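Local coordinates for protein binary enterotoxin of Clostridium perfringens component a (Clostridium perfringens, PDB 5WTZ) that binds NAD+ and, as the enzymatic component of a two-part iota-like enterotoxin, probably transfers ADP-ribose to actin, at residues T81-T89 against T164-G172; D5-A13 against L88-Y96. All blocks are in the same frame, centred on the assembly; numbering follows the deposited sequence.

Contact 1. Residues T81-T89 against T164-G172; sequences TAVKKSMLT and TNTPAASYG
Met87 and Pro167 face each other as a single antiparallel bridge, a non-hydrogen-bonded pair whose CA atoms are 4.2 Å apart. The bonds lie in the flanking positions. On one side Ala168 N gives a nearly straight bond to Ser86 O (3.0 Å, 169° at the hydrogen), and on the other Leu88 N reaches Thr166 O at 2.9 Å. Asn165 N then closes on Leu88 O at 2.7 Å, more bent, at 147°.

The tight part lies where a type I turn from Val83 to Ser86 leads out of helix 70-83. Val83 crosses Pro167 at about a right angle; its CG2 meets the proline CB, while CG1 lies 3.9 Å from Ala169 CB. Farther along, Leu88 sets CD2 against Ala168 CB (3.8 Å). A chi1 of -169° turns Ser86 OG away from the Ser86 N and over Ala169 CA (OG to CA 3.5 Å), where one water joins it to Ser170 N. Trp30 and Arg26 of helix 16-31 close over this side.

Toward solvent the fit is looser. Lys84 merely runs alongside Pro167 in the same direction, its amine bonded to Ser80, and the extended Met87 chain brings CE only to 4.3 Å from Pro167 CG.

Strand 168-171 is an outer strand of a three-stranded antiparallel sheet, and the contact joins it to the connection after helix 70-83. Three main-chain bonds set the register of the single bridge, while apolar contacts of Val83 and Leu88 with Pro167, Ala168 and Ala169, and the bridging water, line the buried side.

Contact 2. Residues D5-A13 against L88-Y96; sequences DDNRPMDFA and LTKPLYVYY
The Arg8 guanidinium is sandwiched between Lys90 CG on one face and Leu92 CD1 on the other, each 3.5 Å from its plane and offset toward the rim. At its edge, NH1 donates to Pro91 O almost in plane (2.9 Å, 167° at the hydrogen), while NH2 approaches Lys90 O from above that carbonyl's plane (2.8 Å). The Tyr93 ring receives Met10 at its edge, a Met-aromatic contact with SD 4.7 Å from the centroid. Tyr95 OH donates to Asp11 OD1 at the ring edge, carboxylate and ring planes 40° apart; the modelled 2.5 Å is unusually short and its exact value doubtful.

Strand 92-98 is an outermost strand of the five-stranded mixed sheet in the N-terminal ADP-ribosyltransferase-like half. Met10 and Asp11 run beside it without forming a strand, Tyr93 N bonding Met10 O (3.0 Å). Asp11 OD1 also accepts from Ala13 N, making an Asx turn, while OD2 is held by His159, whose ring stacks with both tyrosines.

Bends in the Lys90 chain, the last at chi4 82°, bring NZ round to Arg8 O (2.7 Å). Two cationic groups thus lie close, Lys90 NZ 4.5 Å from Arg8 NH1. Lys90 CE covers Asp5 O, buried without a partner.

In the fold
From the N terminus, helix 3-7 and the coil after it come first. The chain then runs through helices 16-31, 36-61 and 70-83 before strand 92-98 returns to the first residues, so contact 2 closes a largely helical loop. Contact 1 closes a loop from 81-89 to 164-172 that includes strands 92-98 and 156-162. Segment 81-89 starts after 5-13 and overlaps the start of 88-96, while 164-172 comes after both, so the loops cross rather than nest. They share Leu88 and Thr89 and lie about 12 Å apart, centre to centre. Together they tie the N-terminal segment, the helix 70-83 exit, an edge of the five-stranded sheet and an edge of the three-stranded sheet.

Contact 1. Residues T81-T89 against T164-G172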
ATOM      1  N   THR A  81      -4.721   5.833  18.759  1.00 44.65           N
ATOM      2  CA  THR A  81      -4.898   5.341  20.129  1.00 40.81           C
ATOM      3  C   THR A  81      -6.376   5.295  20.506  1.00 46.87           C
ATOM      4  O   THR A  81      -6.803   4.436  21.281  1.00 46.87           O
ATOM      5  CB  THR A  81      -4.158   6.198  21.174  1.00 41.37           C
ATOM      6  OG1 THR A  81      -4.779   7.487  21.271  1.00 42.33           O
ATOM      7  CG2 THR A  81      -2.694   6.346  20.810  1.00 44.96           C
ATOM      8  N   ALA A  82      -7.157   6.219  19.957  1.00 44.63           N
ATOM      9  CA  ALA A  82      -8.583   6.264  20.241  1.00 44.15           C
ATOM     10  C   ALA A  82      -9.277   4.997  19.748  1.00 44.33           C
ATOM     11  O   ALA A  82      -9.957   4.319  20.525  1.00 44.57           O
ATOM     12  CB  ALA A  82      -9.219   7.503  19.614  1.00 39.47           C
ATOM     13  N   VAL A  83      -9.093   4.659  18.473  1.00 36.94           N
ATOM     14  CA  VAL A  83      -9.776   3.492  17.915  1.00 35.33           C
ATOM     15  C   VAL A  83      -9.254   2.186  18.518  1.00 35.95           C
ATOM     16  O   VAL A  83      -9.996   1.211  18.618  1.00 42.43           O
ATOM     17  CB  VAL A  83      -9.665   3.429  16.365  1.00 38.73           C
ATOM     18  CG1 VAL A  83     -10.429   4.593  15.731  1.00 34.69           C
ATOM     19  CG2 VAL A  83      -8.205   3.392  15.907  1.00 38.11           C
ATOM     20  N   LYS A  84      -7.995   2.171  18.946  1.00 37.65           N
ATOM     21  CA  LYS A  84      -7.436   0.982  19.593  1.00 40.30           C
ATOM     22  C   LYS A  84      -8.100   0.686  20.932  1.00 44.72           C
ATOM     23  O   LYS A  84      -7.918  -0.393  21.491  1.00 42.30           O
ATOM     24  CB  LYS A  84      -5.921   1.124  19.784  1.00 37.31           C
ATOM     25  CG  LYS A  84      -5.126   0.848  18.522  1.00 35.41           C
ATOM     26  CD  LYS A  84      -3.649   1.161  18.687  1.00 39.05           C
ATOM     27  CE  LYS A  84      -2.894   0.800  17.421  1.00 42.72           C
ATOM     28  NZ  LYS A  84      -1.717   1.672  17.152  1.00 49.42           N
ATOM     29  N   LYS A  85      -8.869   1.641  21.448  1.00 46.46           N
ATOM     30  CA  LYS A  85      -9.612   1.430  22.687  1.00 46.93           C
ATOM     31  C   LYS A  85     -10.995   0.870  22.376  1.00 47.13           C
ATOM     32  O   LYS A  85     -11.822   0.689  23.269  1.00 47.95           O
ATOM     33  CB  LYS A  85      -9.734   2.738  23.481  1.00 50.99           C
ATOM     34  CG  LYS A  85      -8.401   3.372  23.859  1.00 51.39           C
ATOM     35  CD  LYS A  85      -8.593   4.710  24.574  1.00 54.76           C
ATOM     36  CE  LYS A  85      -7.249   5.338  24.946  1.00 53.75           C
ATOM     37  NZ  LYS A  85      -7.405   6.644  25.661  1.00 52.75           N
ATOM     38  N   SER A  86     -11.239   0.600  21.099  1.00 41.24           N
ATOM     39  CA  SER A  86     -12.536   0.115  20.647  1.00 38.85           C
ATOM     40  C   SER A  86     -12.360  -1.065  19.692  1.00 45.86           C
ATOM     41  O   SER A  86     -12.797  -1.017  18.544  1.00 41.00           O
ATOM     42  CB  SER A  86     -13.321   1.244  19.966  1.00 37.01           C
ATOM     43  OG  SER A  86     -14.666   0.861  19.741  1.00 37.89           O
ATOM     44  N   MET A  87     -11.722  -2.126  20.177  1.00 44.21           N
ATOM     45  CA  MET A  87     -11.469  -3.305  19.355  1.00 42.15           C
ATOM     46  C   MET A  87     -12.678  -4.236  19.282  1.00 39.58           C
ATOM     47  O   MET A  87     -13.388  -4.426  20.267  1.00 39.71           O
ATOM     48  CB  MET A  87     -10.258  -4.064  19.895  1.00 41.35           C
ATOM     49  CG  MET A  87      -8.977  -3.263  19.854  1.00 39.48           C
ATOM     50  SD  MET A  87      -7.578  -4.189  20.498  1.00 57.74           S
ATOM     51  CE  MET A  87      -6.225  -3.165  19.915  1.00 61.71           C
ATOM     52  N   LEU A  88     -12.908  -4.814  18.106  1.00 33.77           N
ATOM     53  CA  LEU A  88     -14.007  -5.759  17.921  1.00 37.63           C
ATOM     54  C   LEU A  88     -13.825  -7.000  18.788  1.00 38.86           C
ATOM     55  O   LEU A  88     -12.723  -7.540  18.879  1.00 34.54           O
ATOM     56  CB  LEU A  88     -14.120  -6.171  16.453  1.00 33.63           C
ATOM     57  CG  LEU A  88     -14.386  -5.082  15.410  1.00 31.86           C
ATOM     58  CD1 LEU A  88     -14.528  -5.740  14.059  1.00 25.17           C
ATOM     59  CD2 LEU A  88     -15.633  -4.279  15.764  1.00 30.45           C
ATOM     60  N   THR A  89     -14.904  -7.443  19.433  1.00 45.23           N
ATOM     61  CA  THR A  89     -14.860  -8.644  20.268  1.00 46.05           C
ATOM     62  C   THR A  89     -14.941  -9.896  19.399  1.00 44.04           C
ATOM     63  O   THR A  89     -14.516 -10.980  19.792  1.00 41.14           O
ATOM     64  CB  THR A  89     -16.008  -8.660  21.287  1.00 40.58           C
ATOM     65  OG1 THR A  89     -17.259  -8.606  20.591  1.00 41.49           O
ATOM     66  CG2 THR A  89     -15.906  -7.469  22.228  1.00 36.59           C
ATOM     67  N   THR A 164     -11.748 -10.243  14.401  1.00 30.80           N
ATOM     68  CA  THR A 164     -11.691 -10.013  15.841  1.00 29.83           C
ATOM     69  C   THR A 164     -10.509  -9.116  16.230  1.00 26.11           C
ATOM     70  O   THR A 164      -9.437  -9.211  15.633  1.00 27.97           O
ATOM     71  CB  THR A 164     -11.591 -11.363  16.597  1.00 34.42           C
ATOM     72  OG1 THR A 164     -12.758 -12.141  16.324  1.00 33.48           O
ATOM     73  CG2 THR A 164     -11.497 -11.153  18.098  1.00 39.63           C
ATOM     74  N   ASN A 165     -10.733  -8.235  17.206  1.00 31.67           N
ATOM     75  CA  ASN A 165      -9.709  -7.338  17.760  1.00 35.97           C
ATOM     76  C   ASN A 165      -9.271  -6.208  16.832  1.00 35.46           C
ATOM     77  O   ASN A 165      -8.321  -5.490  17.134  1.00 41.02           O
ATOM     78  CB  ASN A 165      -8.486  -8.140  18.201  1.00 42.83           C
ATOM     79  CG  ASN A 165      -8.795  -9.059  19.356  1.00 52.48           C
ATOM     80  OD1 ASN A 165      -9.589  -8.719  20.235  1.00 58.66           O
ATOM     81  ND2 ASN A 165      -8.184 -10.239  19.356  1.00 57.88           N
ATOM     82  N   THR A 166      -9.959  -6.045  15.707  1.00 26.08           N
ATOM     83  CA  THR A 166      -9.738  -4.879  14.855  1.00 26.33           C
ATOM     84  C   THR A 166     -10.162  -3.623  15.605  1.00 29.75           C
ATOM     85  O   THR A 166     -11.264  -3.573  16.122  1.00 31.90           O
ATOM     86  CB  THR A 166     -10.536  -4.945  13.531  1.00 25.84           C
ATOM     87  OG1 THR A 166     -10.196  -6.131  12.810  1.00 31.21           O
ATOM     88  CG2 THR A 166     -10.239  -3.730  12.659  1.00 30.60           C
ATOM     89  N   PRO A 167      -9.282  -2.615  15.668  1.00 33.64           N
ATOM     90  CA  PRO A 167      -9.677  -1.294  16.155  1.00 35.66           C
ATOM     91  C   PRO A 167     -10.717  -0.697  15.222  1.00 33.92           C
ATOM     92  O   PRO A 167     -10.394  -0.384  14.077  1.00 36.59           O
ATOM     93  CB  PRO A 167      -8.370  -0.497  16.118  1.00 27.52           C
ATOM     94  CG  PRO A 167      -7.300  -1.523  16.114  1.00 29.04           C
ATOM     95  CD  PRO A 167      -7.861  -2.648  15.305  1.00 30.90           C
ATOM     96  N   ALA A 168     -11.946  -0.554  15.706  1.00 27.51           N
ATOM     97  CA  ALA A 168     -13.073  -0.169  14.873  1.00 29.56           C
ATOM     98  C   ALA A 168     -14.085   0.577  15.722  1.00 38.21           C
ATOM     99  O   ALA A 168     -14.990  -0.031  16.296  1.00 41.74           O
ATOM    100  CB  ALA A 168     -13.707  -1.392  14.240  1.00 24.77           C
ATOM    101  N   ALA A 169     -13.931   1.892  15.813  1.00 33.15           N
ATOM    102  CA  ALA A 169     -14.740   2.688  16.732  1.00 33.86           C
ATOM    103  C   ALA A 169     -16.049   3.164  16.101  1.00 39.65           C
ATOM    104  O   ALA A 169     -16.087   3.527  14.920  1.00 37.93           O
ATOM    105  CB  ALA A 169     -13.932   3.870  17.234  1.00 33.90           C
ATOM    106  N   SER A 170     -17.119   3.151  16.895  1.00 39.36           N
ATOM    107  CA  SER A 170     -18.415   3.677  16.472  1.00 33.62           C
ATOM    108  C   SER A 170     -18.432   5.179  16.713  1.00 40.98           C
ATOM    109  O   SER A 170     -18.146   5.641  17.818  1.00 46.81           O
ATOM    110  CB  SER A 170     -19.570   3.001  17.220  1.00 40.35           C
ATOM    111  OG  SER A 170     -19.852   1.709  16.698  1.00 43.44           O
ATOM    112  N   TYR A 171     -18.761   5.939  15.676  1.00 33.84           N
ATOM    113  CA  TYR A 171     -18.679   7.393  15.753  1.00 42.24           C
ATOM    114  C   TYR A 171     -19.574   8.062  14.707  1.00 44.11           C
ATOM    115  O   TYR A 171     -20.144   7.394  13.837  1.00 41.78           O
ATOM    116  CB  TYR A 171     -17.226   7.843  15.569  1.00 39.97           C
ATOM    117  CG  TYR A 171     -16.846   8.063  14.118  1.00 40.47           C
ATOM    118  CD1 TYR A 171     -16.670   6.991  13.254  1.00 36.22           C
ATOM    119  CD2 TYR A 171     -16.678   9.349  13.612  1.00 39.48           C
ATOM    120  CE1 TYR A 171     -16.325   7.187  11.923  1.00 36.75           C
ATOM    121  CE2 TYR A 171     -16.338   9.554  12.291  1.00 38.18           C
ATOM    122  CZ  TYR A 171     -16.162   8.471  11.447  1.00 36.83           C
ATOM    123  OH  TYR A 171     -15.823   8.683  10.126  1.00 31.57           O
ATOM    124  N   GLY A 172     -19.692   9.383  14.800  1.00 50.72           N
ATOM    125  CA  GLY A 172     -20.450  10.155  13.830  1.00 52.22           C
ATOM    126  C   GLY A 172     -21.390  11.156  14.474  1.00 58.23           C
ATOM    127  O   GLY A 172     -21.496  11.214  15.703  1.00 57.36           O
TER
HETATM  128  O   HOH W   1     -16.331   2.944  19.703  1.00 44.74           O

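Contact 2. Residues D5-A13 against L88-Y96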
ATOM      1  N   ASP A   5     -22.746  -6.469  22.717  1.00 56.92           N
ATOM      2  CA  ASP A   5     -21.540  -6.885  21.995  1.00 52.19           C
ATOM      3  C   ASP A   5     -21.526  -8.404  21.806  1.00 55.15           C
ATOM      4  O   ASP A   5     -21.161  -8.900  20.743  1.00 50.55           O
ATOM      5  CB  ASP A   5     -20.266  -6.444  22.720  1.00 56.86           C
ATOM      6  CG  ASP A   5     -19.938  -4.986  22.495  1.00 60.38           C
ATOM      7  OD1 ASP A   5     -20.493  -4.385  21.555  1.00 60.35           O
ATOM      8  OD2 ASP A   5     -19.107  -4.442  23.252  1.00 67.07           O
ATOM      9  N   ASP A   6     -21.935  -9.132  22.842  1.00 55.01           N
ATOM     10  CA  ASP A   6     -21.964 -10.592  22.796  1.00 53.55           C
ATOM     11  C   ASP A   6     -23.099 -11.131  21.931  1.00 49.85           C
ATOM     12  O   ASP A   6     -22.950 -12.161  21.276  1.00 57.57           O
ATOM     13  CB  ASP A   6     -22.079 -11.168  24.211  1.00 62.72           C
ATOM     14  CG  ASP A   6     -20.800 -11.016  25.012  1.00 66.26           C
ATOM     15  OD1 ASP A   6     -19.725 -10.888  24.392  1.00 64.54           O
ATOM     16  OD2 ASP A   6     -20.866 -11.036  26.261  1.00 70.33           O
ATOM     17  N   ASN A   7     -24.229 -10.428  21.918  1.00 50.37           N
ATOM     18  CA  ASN A   7     -25.416 -10.926  21.229  1.00 50.62           C
ATOM     19  C   ASN A   7     -25.603 -10.374  19.809  1.00 48.77           C
ATOM     20  O   ASN A   7     -26.528 -10.770  19.094  1.00 48.85           O
ATOM     21  CB  ASN A   7     -26.663 -10.623  22.066  1.00 63.46           C
ATOM     22  CG  ASN A   7     -26.673 -11.369  23.397  1.00 58.07           C
ATOM     23  OD1 ASN A   7     -25.958 -12.360  23.578  1.00 57.01           O
ATOM     24  ND2 ASN A   7     -27.489 -10.896  24.331  1.00 56.32           N
ATOM     25  N   ARG A   8     -24.729  -9.467  19.390  1.00 47.19           N
ATOM     26  CA  ARG A   8     -24.857  -8.890  18.054  1.00 46.89           C
ATOM     27  C   ARG A   8     -24.495  -9.920  16.988  1.00 48.67           C
ATOM     28  O   ARG A   8     -23.682 -10.814  17.233  1.00 44.34           O
ATOM     29  CB  ARG A   8     -23.979  -7.643  17.903  1.00 44.12           C
ATOM     30  CG  ARG A   8     -22.494  -7.912  17.722  1.00 42.89           C
ATOM     31  CD  ARG A   8     -21.868  -6.816  16.882  1.00 41.07           C
ATOM     32  NE  ARG A   8     -20.417  -6.799  16.982  1.00 40.21           N
ATOM     33  CZ  ARG A   8     -19.607  -7.455  16.155  1.00 40.07           C
ATOM     34  NH1 ARG A   8     -20.108  -8.194  15.172  1.00 38.33           N
ATOM     35  NH2 ARG A   8     -18.295  -7.375  16.317  1.00 40.31           N
ATOM     36  N   PRO A   9     -25.114  -9.811  15.803  1.00 45.07           N
ATOM     37  CA  PRO A   9     -24.717 -10.673  14.687  1.00 46.26           C
ATOM     38  C   PRO A   9     -23.320 -10.339  14.185  1.00 44.30           C
ATOM     39  O   PRO A   9     -22.725  -9.346  14.602  1.00 39.98           O
ATOM     40  CB  PRO A   9     -25.763 -10.365  13.614  1.00 41.85           C
ATOM     41  CG  PRO A   9     -26.221  -8.974  13.933  1.00 41.98           C
ATOM     42  CD  PRO A   9     -26.224  -8.915  15.436  1.00 43.59           C
ATOM     43  N   MET A  10     -22.801 -11.174  13.295  1.00 39.41           N
ATOM     44  CA  MET A  10     -21.533 -10.901  12.648  1.00 37.63           C
ATOM     45  C   MET A  10     -21.748  -9.813  11.597  1.00 36.51           C
ATOM     46  O   MET A  10     -20.904  -8.929  11.406  1.00 35.01           O
ATOM     47  CB  MET A  10     -20.980 -12.181  12.024  1.00 38.33           C
ATOM     48  CG  MET A  10     -19.556 -12.093  11.541  1.00 47.61           C
ATOM     49  SD  MET A  10     -18.986 -13.679  10.885  1.00 58.67           S
ATOM     50  CE  MET A  10     -18.726 -14.594  12.403  1.00 54.41           C
ATOM     51  N   ASP A  11     -22.907  -9.889  10.943  1.00 39.58           N
ATOM     52  CA  ASP A  11     -23.288  -9.004   9.842  1.00 38.08           C
ATOM     53  C   ASP A  11     -24.666  -8.379  10.103  1.00 41.45           C
ATOM     54  O   ASP A  11     -25.683  -9.074  10.056  1.00 41.62           O
ATOM     55  CB  ASP A  11     -23.294  -9.797   8.530  1.00 34.40           C
ATOM     56  CG  ASP A  11     -23.303  -8.916   7.294  1.00 39.14           C
ATOM     57  OD1 ASP A  11     -23.677  -7.723   7.385  1.00 39.75           O
ATOM     58  OD2 ASP A  11     -22.931  -9.428   6.215  1.00 33.21           O
ATOM     59  N   PHE A  12     -24.699  -7.072  10.380  1.00 45.14           N
ATOM     60  CA  PHE A  12     -25.957  -6.361  10.651  1.00 48.27           C
ATOM     61  C   PHE A  12     -26.833  -6.274   9.406  1.00 42.77           C
ATOM     62  O   PHE A  12     -28.026  -5.981   9.500  1.00 46.25           O
ATOM     63  CB  PHE A  12     -25.690  -4.950  11.194  1.00 40.65           C
ATOM     64  CG  PHE A  12     -25.350  -4.925  12.652  1.00 41.54           C
ATOM     65  CD1 PHE A  12     -26.297  -5.264  13.601  1.00 46.32           C
ATOM     66  CD2 PHE A  12     -24.077  -4.584  13.075  1.00 41.16           C
ATOM     67  CE1 PHE A  12     -25.983  -5.254  14.950  1.00 46.81           C
ATOM     68  CE2 PHE A  12     -23.755  -4.572  14.417  1.00 42.43           C
ATOM     69  CZ  PHE A  12     -24.708  -4.905  15.357  1.00 42.08           C
ATOM     70  N   ALA A  13     -26.225  -6.542   8.254  1.00 42.25           N
ATOM     71  CA  ALA A  13     -26.913  -6.617   6.971  1.00 39.06           C
ATOM     72  C   ALA A  13     -27.762  -5.369   6.703  1.00 43.47           C
ATOM     73  O   ALA A  13     -27.328  -4.467   5.995  1.00 39.66           O
ATOM     74  CB  ALA A  13     -27.764  -7.869   6.909  1.00 36.59           C
ATOM     75  N   LEU A  88     -12.908  -4.814  18.106  1.00 33.77           N
ATOM     76  CA  LEU A  88     -14.007  -5.759  17.921  1.00 37.63           C
ATOM     77  C   LEU A  88     -13.825  -7.000  18.788  1.00 38.86           C
ATOM     78  O   LEU A  88     -12.723  -7.540  18.879  1.00 34.54           O
ATOM     79  CB  LEU A  88     -14.120  -6.171  16.453  1.00 33.63           C
ATOM     80  CG  LEU A  88     -14.386  -5.082  15.410  1.00 31.86           C
ATOM     81  CD1 LEU A  88     -14.528  -5.740  14.059  1.00 25.17           C
ATOM     82  CD2 LEU A  88     -15.633  -4.279  15.764  1.00 30.45           C
ATOM     83  N   THR A  89     -14.904  -7.443  19.433  1.00 45.23           N
ATOM     84  CA  THR A  89     -14.860  -8.644  20.268  1.00 46.05           C
ATOM     85  C   THR A  89     -14.941  -9.896  19.399  1.00 44.04           C
ATOM     86  O   THR A  89     -14.516 -10.980  19.792  1.00 41.14           O
ATOM     87  CB  THR A  89     -16.008  -8.660  21.287  1.00 40.58           C
ATOM     88  OG1 THR A  89     -17.259  -8.606  20.591  1.00 41.49           O
ATOM     89  CG2 THR A  89     -15.906  -7.469  22.228  1.00 36.59           C
ATOM     90  N   LYS A  90     -15.492  -9.720  18.206  1.00 41.64           N
ATOM     91  CA  LYS A  90     -15.701 -10.799  17.258  1.00 39.86           C
ATOM     92  C   LYS A  90     -15.829 -10.143  15.885  1.00 39.25           C
ATOM     93  O   LYS A  90     -16.014  -8.923  15.812  1.00 32.98           O
ATOM     94  CB  LYS A  90     -16.950 -11.609  17.617  1.00 40.05           C
ATOM     95  CG  LYS A  90     -18.251 -10.836  17.500  1.00 41.68           C
ATOM     96  CD  LYS A  90     -19.236 -11.270  18.571  1.00 50.19           C
ATOM     97  CE  LYS A  90     -20.674 -10.981  18.171  1.00 49.89           C
ATOM     98  NZ  LYS A  90     -21.227 -12.050  17.278  1.00 49.74           N
ATOM     99  N   PRO A  91     -15.725 -10.932  14.799  1.00 34.10           N
ATOM    100  CA  PRO A  91     -15.805 -10.342  13.458  1.00 32.50           C
ATOM    101  C   PRO A  91     -17.018  -9.443  13.202  1.00 37.00           C
ATOM    102  O   PRO A  91     -18.114  -9.673  13.734  1.00 36.20           O
ATOM    103  CB  PRO A  91     -15.858 -11.570  12.556  1.00 27.06           C
ATOM    104  CG  PRO A  91     -15.023 -12.555  13.278  1.00 29.17           C
ATOM    105  CD  PRO A  91     -15.390 -12.365  14.727  1.00 35.19           C
ATOM    106  N   LEU A  92     -16.799  -8.420  12.378  1.00 31.85           N
ATOM    107  CA  LEU A  92     -17.849  -7.498  11.964  1.00 32.64           C
ATOM    108  C   LEU A  92     -17.750  -7.238  10.464  1.00 28.50           C
ATOM    109  O   LEU A  92     -16.707  -6.806   9.975  1.00 28.52           O
ATOM    110  CB  LEU A  92     -17.743  -6.172  12.726  1.00 31.41           C
ATOM    111  CG  LEU A  92     -18.779  -5.093  12.374  1.00 29.27           C
ATOM    112  CD1 LEU A  92     -20.107  -5.439  12.999  1.00 36.64           C
ATOM    113  CD2 LEU A  92     -18.324  -3.698  12.801  1.00 26.77           C
ATOM    114  N   TYR A  93     -18.826  -7.496   9.728  1.00 26.64           N
ATOM    115  CA  TYR A  93     -18.876  -7.082   8.330  1.00 24.74           C
ATOM    116  C   TYR A  93     -19.299  -5.614   8.214  1.00 28.36           C
ATOM    117  O   TYR A  93     -20.210  -5.149   8.913  1.00 28.09           O
ATOM    118  CB  TYR A  93     -19.823  -7.969   7.527  1.00 24.74           C
ATOM    119  CG  TYR A  93     -19.396  -9.403   7.375  1.00 29.72           C
ATOM    120  CD1 TYR A  93     -19.716 -10.348   8.340  1.00 32.90           C
ATOM    121  CD2 TYR A  93     -18.693  -9.830   6.249  1.00 27.87           C
ATOM    122  CE1 TYR A  93     -19.341 -11.662   8.197  1.00 38.29           C
ATOM    123  CE2 TYR A  93     -18.319 -11.149   6.101  1.00 28.88           C
ATOM    124  CZ  TYR A  93     -18.646 -12.059   7.086  1.00 35.05           C
ATOM    125  OH  TYR A  93     -18.284 -13.377   6.969  1.00 34.98           O
ATOM    126  N   VAL A  94     -18.628  -4.880   7.336  1.00 27.59           N
ATOM    127  CA  VAL A  94     -18.945  -3.481   7.117  1.00 25.29           C
ATOM    128  C   VAL A  94     -19.104  -3.215   5.631  1.00 28.34           C
ATOM    129  O   VAL A  94     -18.744  -4.066   4.811  1.00 26.27           O
ATOM    130  CB  VAL A  94     -17.876  -2.553   7.716  1.00 26.07           C
ATOM    131  CG1 VAL A  94     -17.912  -2.641   9.239  1.00 26.82           C
ATOM    132  CG2 VAL A  94     -16.490  -2.888   7.171  1.00 24.18           C
ATOM    133  N   TYR A  95     -19.648  -2.042   5.301  1.00 26.78           N
ATOM    134  CA  TYR A  95     -20.065  -1.699   3.939  1.00 24.35           C
ATOM    135  C   TYR A  95     -19.546  -0.339   3.494  1.00 24.21           C
ATOM    136  O   TYR A  95     -19.456   0.598   4.294  1.00 24.70           O
ATOM    137  CB  TYR A  95     -21.598  -1.719   3.836  1.00 29.91           C
ATOM    138  CG  TYR A  95     -22.203  -3.065   4.159  1.00 29.45           C
ATOM    139  CD1 TYR A  95     -22.441  -3.442   5.474  1.00 27.91           C
ATOM    140  CD2 TYR A  95     -22.523  -3.962   3.152  1.00 24.05           C
ATOM    141  CE1 TYR A  95     -22.986  -4.671   5.778  1.00 27.61           C
ATOM    142  CE2 TYR A  95     -23.086  -5.196   3.450  1.00 24.93           C
ATOM    143  CZ  TYR A  95     -23.304  -5.548   4.764  1.00 26.30           C
ATOM    144  OH  TYR A  95     -23.848  -6.780   5.076  1.00 31.88           O
ATOM    145  N   TYR A  96     -19.189  -0.232   2.216  1.00 25.33           N
ATOM    146  CA  TYR A  96     -18.973   1.068   1.589  1.00 28.40           C
ATOM    147  C   TYR A  96     -18.925   0.935   0.077  1.00 20.32           C
ATOM    148  O   TYR A  96     -18.388  -0.043  -0.458  1.00 20.51           O
ATOM    149  CB  TYR A  96     -17.691   1.745   2.094  1.00 26.49           C
ATOM    150  CG  TYR A  96     -16.411   0.978   1.850  1.00 19.52           C
ATOM    151  CD1 TYR A  96     -15.999  -0.024   2.716  1.00 20.32           C
ATOM    152  CD2 TYR A  96     -15.592   1.284   0.773  1.00 19.52           C
ATOM    153  CE1 TYR A  96     -14.806  -0.726   2.499  1.00 18.78           C
ATOM    154  CE2 TYR A  96     -14.417   0.597   0.552  1.00 22.74           C
ATOM    155  CZ  TYR A  96     -14.025  -0.397   1.410  1.00 20.87           C
ATOM    156  OH  TYR A  96     -12.846  -1.059   1.170  1.00 20.17           O
TER
HETATM  157  O   HOH W   2     -18.393  -6.292  19.035  1.00 30.96           O
HETATM  158  O   HOH W   3     -22.237  -4.884  10.703  1.00 28.77           O